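Local atomic coordinates of extracellular subtilisin-like serine proteinase (Vibrio sp. PA-44, PDB entry 1S2N), a protein that probably cleaves peptide bonds as a secreted, calcium-binding, subtilisin-like serine endopeptidase made as a zymogen, of which this chain is the peptidase S8 domain. Residues 126-131 against 221-226; 173-178 against 193-198. All blocks are in the same frame, centred on the assembly; numbering follows the deposited sequence.

Contact 1. Residues 126-131 against 221-226. With PMS (phenylmethanesulfonic acid), chain F.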
# COMPACT_ATOMS: atom_id res chain seq x y z
N ASN A 126 1.29 5.59 -2.32
CA ASN A 126 1.67 4.18 -2.20
C ASN A 126 2.87 3.93 -3.12
O ASN A 126 2.78 4.13 -4.32
CB ASN A 126 0.50 3.26 -2.60
CG ASN A 126 0.81 1.77 -2.44
OD1 ASN A 126 1.53 1.18 -3.24
ND2 ASN A 126 0.25 1.17 -1.42
N MET A 127 3.99 3.52 -2.54
CA MET A 127 5.21 3.28 -3.29
C MET A 127 5.63 1.82 -3.13
O MET A 127 6.49 1.51 -2.30
CB MET A 127 6.33 4.18 -2.78
CG MET A 127 6.12 5.65 -3.08
SD MET A 127 7.60 6.60 -2.72
CE MET A 127 8.58 6.29 -4.16
N SER A 128 5.03 0.95 -3.92
CA SER A 128 5.39 -0.47 -3.95
C SER A 128 6.64 -0.70 -4.82
O SER A 128 6.60 -1.42 -5.82
CB SER A 128 4.21 -1.32 -4.46
OG SER A 128 3.25 -1.52 -3.45
N LEU A 129 7.74 -0.08 -4.42
CA LEU A 129 9.00 -0.18 -5.14
C LEU A 129 10.16 0.09 -4.22
O LEU A 129 10.03 0.73 -3.17
CB LEU A 129 9.03 0.80 -6.32
CG LEU A 129 8.91 2.30 -6.01
CD1 LEU A 129 10.28 2.94 -5.81
CD2 LEU A 129 8.16 3.03 -7.13
N GLY A 130 11.33 -0.37 -4.64
CA GLY A 130 12.52 -0.23 -3.83
C GLY A 130 13.78 -0.59 -4.57
O GLY A 130 13.75 -1.06 -5.71
N GLY A 131 14.89 -0.35 -3.91
CA GLY A 131 16.20 -0.56 -4.50
C GLY A 131 17.26 -0.05 -3.56
O GLY A 131 17.04 0.07 -2.35
N MET A 221 2.52 -6.13 -2.66
CA MET A 221 1.12 -6.50 -2.49
C MET A 221 0.65 -6.21 -1.06
O MET A 221 -0.53 -5.99 -0.81
CB MET A 221 0.91 -7.99 -2.80
CG MET A 221 0.99 -8.35 -4.27
SD MET A 221 2.61 -8.11 -5.00
CE MET A 221 2.34 -6.64 -5.94
N ALA A 222 1.60 -6.22 -0.12
CA ALA A 222 1.32 -5.90 1.28
C ALA A 222 1.02 -4.42 1.49
O ALA A 222 0.12 -4.06 2.24
CB ALA A 222 2.50 -6.33 2.16
N THR A 223 1.79 -3.58 0.81
CA THR A 223 1.74 -2.13 0.99
C THR A 223 0.38 -1.51 0.66
O THR A 223 -0.10 -0.70 1.45
CB THR A 223 2.87 -1.48 0.15
OG1 THR A 223 4.13 -2.01 0.57
CG2 THR A 223 2.98 0.01 0.44
N PRO A 224 -0.22 -1.86 -0.48
CA PRO A 224 -1.54 -1.33 -0.84
C PRO A 224 -2.65 -1.75 0.10
O PRO A 224 -3.66 -1.06 0.16
CB PRO A 224 -1.79 -1.91 -2.24
CG PRO A 224 -0.90 -3.10 -2.33
CD PRO A 224 0.31 -2.73 -1.54
N HIS A 225 -2.48 -2.87 0.80
CA HIS A 225 -3.42 -3.27 1.85
C HIS A 225 -3.49 -2.17 2.90
O HIS A 225 -4.59 -1.72 3.28
CB HIS A 225 -3.01 -4.60 2.50
CG HIS A 225 -3.52 -5.82 1.79
ND1 HIS A 225 -2.83 -6.45 0.78
CD2 HIS A 225 -4.65 -6.55 1.98
CE1 HIS A 225 -3.51 -7.50 0.37
NE2 HIS A 225 -4.62 -7.58 1.08
N VAL A 226 -2.33 -1.70 3.36
CA VAL A 226 -2.28 -0.67 4.41
C VAL A 226 -2.59 0.74 3.87
O VAL A 226 -3.15 1.56 4.59
CB VAL A 226 -0.98 -0.73 5.32
CG1 VAL A 226 -0.10 -1.93 5.03
CG2 VAL A 226 -0.16 0.54 5.26
C PMS F . 9.16 -5.21 -6.18
S PMS F . 7.43 -5.56 -5.71
C1 PMS F . 9.95 -4.54 -5.07
C2 PMS F . 11.33 -4.74 -5.03
C3 PMS F . 12.11 -4.14 -4.04
C4 PMS F . 11.51 -3.33 -3.08
C5 PMS F . 10.13 -3.12 -3.12
C6 PMS F . 9.35 -3.72 -4.11
O2S PMS F . 7.56 -6.13 -4.00
O1S PMS F . 6.69 -6.81 -6.46
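Asn-126 and Ser-128, at and just past the end of strand 123-127, lean on Thr-223 and Pro-224 of helix 219-236. The Asn-126 amide meets the helix with its nitrogen end. CG stands anti to the backbone N (chi1 -177°), and this carries the amide across to the helix. There ND2 of Asn-126 lies 3.1 Å from Pro-224 CA. ND2 is also 3.5 Å from Thr-223 CG2, and the two side chains cross obliquely. Pro-224 N lies near ND2 too, but a proline amide nitrogen has no N-H and does not accept, so the approach is packing. Ser-128 comes at the same turn of helix from the loop side. Its OG sits 3.6 Å from Thr-223 CB and 3.7 Å from Pro-224 CD. The hydroxyl has its polar partner in Ser-220 O, while Thr-223 OG1 is bonded to Thr-219 O. Ser-128 is also the centre of an inverse gamma turn, where the chain leaves the strand. Beyond it the extended backbone runs past the bound phenylmethanesulfonic acid, whose ring atom C4 is 3.4 Å from Gly-130 N. Gly-130, having no side chain, lets the ring come this close. Residues 128-130, with the ring alongside, are consistent with the wall of the S1 pocket of subtilases. Within the helix, His-225 ND1 donates to Met-221 O over 2.8 Å, nearly in the plane of the ring, which ties one turn together around the kink at Pro-224. The two segments thus meet mostly by van der Waals packing, and the two hydroxyls bond to backbone carbonyls of residues 219-220. The Ser-128 bond reaches the predicted nucleophile, Ser-220, and its side chain also lies close to Asp-37, predicted to belong to the same charge relay. This is consistent with second-shell positioning of that serine.

Contact 2. Residues 173-178 against 193-198. With CA (calcium ion), chain C.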
# COMPACT_ATOMS: atom_id res chain seq x y z
N GLY A 173 7.87 7.56 6.79
CA GLY A 173 7.04 6.67 6.00
C GLY A 173 6.51 5.49 6.80
O GLY A 173 6.98 5.18 7.90
N VAL A 174 5.51 4.82 6.23
CA VAL A 174 4.97 3.59 6.78
C VAL A 174 5.48 2.42 5.95
O VAL A 174 4.97 2.13 4.86
CB VAL A 174 3.43 3.62 6.77
CG1 VAL A 174 2.86 2.28 7.24
CG2 VAL A 174 2.92 4.77 7.63
N THR A 175 6.50 1.74 6.47
CA THR A 175 7.18 0.68 5.73
C THR A 175 6.55 -0.67 6.06
O THR A 175 6.42 -1.03 7.23
CB THR A 175 8.68 0.72 6.05
OG1 THR A 175 9.20 2.00 5.68
CG2 THR A 175 9.48 -0.28 5.20
N VAL A 176 6.15 -1.42 5.03
CA VAL A 176 5.28 -2.58 5.19
C VAL A 176 5.97 -3.87 4.77
O VAL A 176 6.42 -4.00 3.64
CB VAL A 176 3.98 -2.40 4.37
CG1 VAL A 176 2.96 -3.48 4.71
CG2 VAL A 176 3.39 -1.01 4.60
N GLY A 177 6.05 -4.82 5.71
CA GLY A 177 6.50 -6.17 5.43
C GLY A 177 5.32 -7.03 5.01
O GLY A 177 4.18 -6.59 5.08
N SER A 178 5.60 -8.26 4.59
CA SER A 178 4.59 -9.15 4.03
C SER A 178 4.40 -10.39 4.89
O SER A 178 5.35 -10.88 5.51
CB SER A 178 5.01 -9.57 2.62
OG SER A 178 4.19 -10.60 2.10
N SER A 193 14.14 -2.91 12.15
CA SER A 193 13.67 -1.75 12.89
C SER A 193 13.01 -0.68 12.00
O SER A 193 12.34 0.21 12.52
CB SER A 193 14.82 -1.14 13.67
OG SER A 193 15.85 -0.73 12.79
N CYS A 194 13.22 -0.76 10.69
CA CYS A 194 12.62 0.21 9.76
C CYS A 194 11.22 -0.16 9.34
O CYS A 194 10.48 0.67 8.83
CB CYS A 194 13.50 0.40 8.53
SG CYS A 194 14.98 1.35 8.88
N VAL A 195 10.85 -1.43 9.54
CA VAL A 195 9.51 -1.88 9.21
C VAL A 195 8.54 -1.52 10.33
O VAL A 195 8.75 -1.88 11.48
CB VAL A 195 9.48 -3.40 8.92
CG1 VAL A 195 8.06 -3.85 8.54
CG2 VAL A 195 10.47 -3.74 7.80
N ASP A 196 7.50 -0.79 9.98
CA ASP A 196 6.48 -0.36 10.93
C ASP A 196 5.43 -1.42 11.20
O ASP A 196 4.98 -1.56 12.33
CB ASP A 196 5.79 0.92 10.44
CG ASP A 196 6.74 2.09 10.33
OD1 ASP A 196 7.00 2.76 11.36
OD2 ASP A 196 7.30 2.41 9.25
N LEU A 197 5.01 -2.15 10.16
CA LEU A 197 4.00 -3.20 10.33
C LEU A 197 3.96 -4.21 9.19
O LEU A 197 4.56 -4.01 8.14
CB LEU A 197 2.60 -2.61 10.56
CG LEU A 197 1.74 -2.22 9.36
CD1 LEU A 197 0.31 -1.96 9.79
CD2 LEU A 197 2.32 -1.00 8.68
N PHE A 198 3.23 -5.29 9.42
CA PHE A 198 3.02 -6.35 8.44
C PHE A 198 1.62 -6.25 7.86
O PHE A 198 0.72 -5.73 8.49
CB PHE A 198 3.18 -7.72 9.10
CG PHE A 198 4.59 -8.09 9.44
CD1 PHE A 198 5.04 -8.01 10.75
CD2 PHE A 198 5.46 -8.51 8.45
CE1 PHE A 198 6.35 -8.35 11.07
CE2 PHE A 198 6.77 -8.84 8.76
CZ PHE A 198 7.22 -8.76 10.07
CA CA C . 8.30 4.46 9.89
O HOH W 1 9.77 3.89 7.86
O HOH W 2 9.84 2.67 10.52
O HOH W 3 9.55 4.59 12.08
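Gly-173 and Asp-196 share a calcium ion at one end of this strand pair. Asp-196 grips the metal with both carboxylate oxygens, OD2 at 2.4 Å from the calcium and OD1 at 2.6 Å. Gly-173 O, three waters and Pro-171 O complete seven ligand atoms. Gly-173 O and OD2 of Asp-196 lie close together because both bind the ion. Two of the waters are held by the protein as well: one donates to Thr-175 OG1, the other to Cys-194 O.

Hydrogen bonds continue from the metal into the strands. Thr-175 N donates to Asp-196 OD2 over 3.0 Å, almost straight at 176°. It meets the oxygen on its anti side, so OD2 is gripped by the ion and by the backbone, which helps to fix the turn of the carboxylate. Thr-175 O receives two donors, Asp-196 N at 3.0 Å and, weakly, Leu-197 N. The hydroxyl of Thr-175 is bonded to Ala-168 O. Further on, Gly-177 N donates to Leu-197 O at 3.0 Å in the carbonyl plane. A CA-H...O contact from Val-176 CA reaches the same oxygen.

Side-chain packing follows. Leu-197 CG sits between the backbone N and the carbonyl carbon (chi1 85°), and this brings CD2 to 3.6 Å from Val-174 CG1. Val-195 CG1 rests 3.6 Å from Gly-177 N. The Phe-198 ring lies obliquely by the Gly-177 backbone, with CD2 3.7 Å from Gly-177 C.

One covalent link is made from here: Cys-194 joins Cys-163 in a disulfide.

Val-176 pairs with Leu-197 and Gly-177 with Phe-198 in parallel bridges. These are the last two strands of the parallel sheet of the subtilisin-like fold, with 197-200 outermost, and the calcium binds where they enter the sheet.

How the contacts relate
The two contacts lie about 10 Å apart, centre to centre, and touch directly. Segment 221-226 of contact 1 packs on segment 173-178 of contact 2. Ala-222 CB lies 3.4 Å from Gly-177 O, and Val-226 CG1 lies 3.4 Å from Val-176 CG1. The helix that carries the predicted nucleophile, Ser-220, thus rests on the same parallel sheet from which contact 1 takes its strand end. Gly-130 and Leu-129 of contact 1 touch the ring of the bound phenylmethanesulfonic acid, which is also hydrogen-bonded to Ser-220 N and Asn-157 ND2. In contact 2 the side chain of Ser-178 is about 8 Å from that ligand. The calcium of contact 2 is about 12 Å from the Thr-223 side chain.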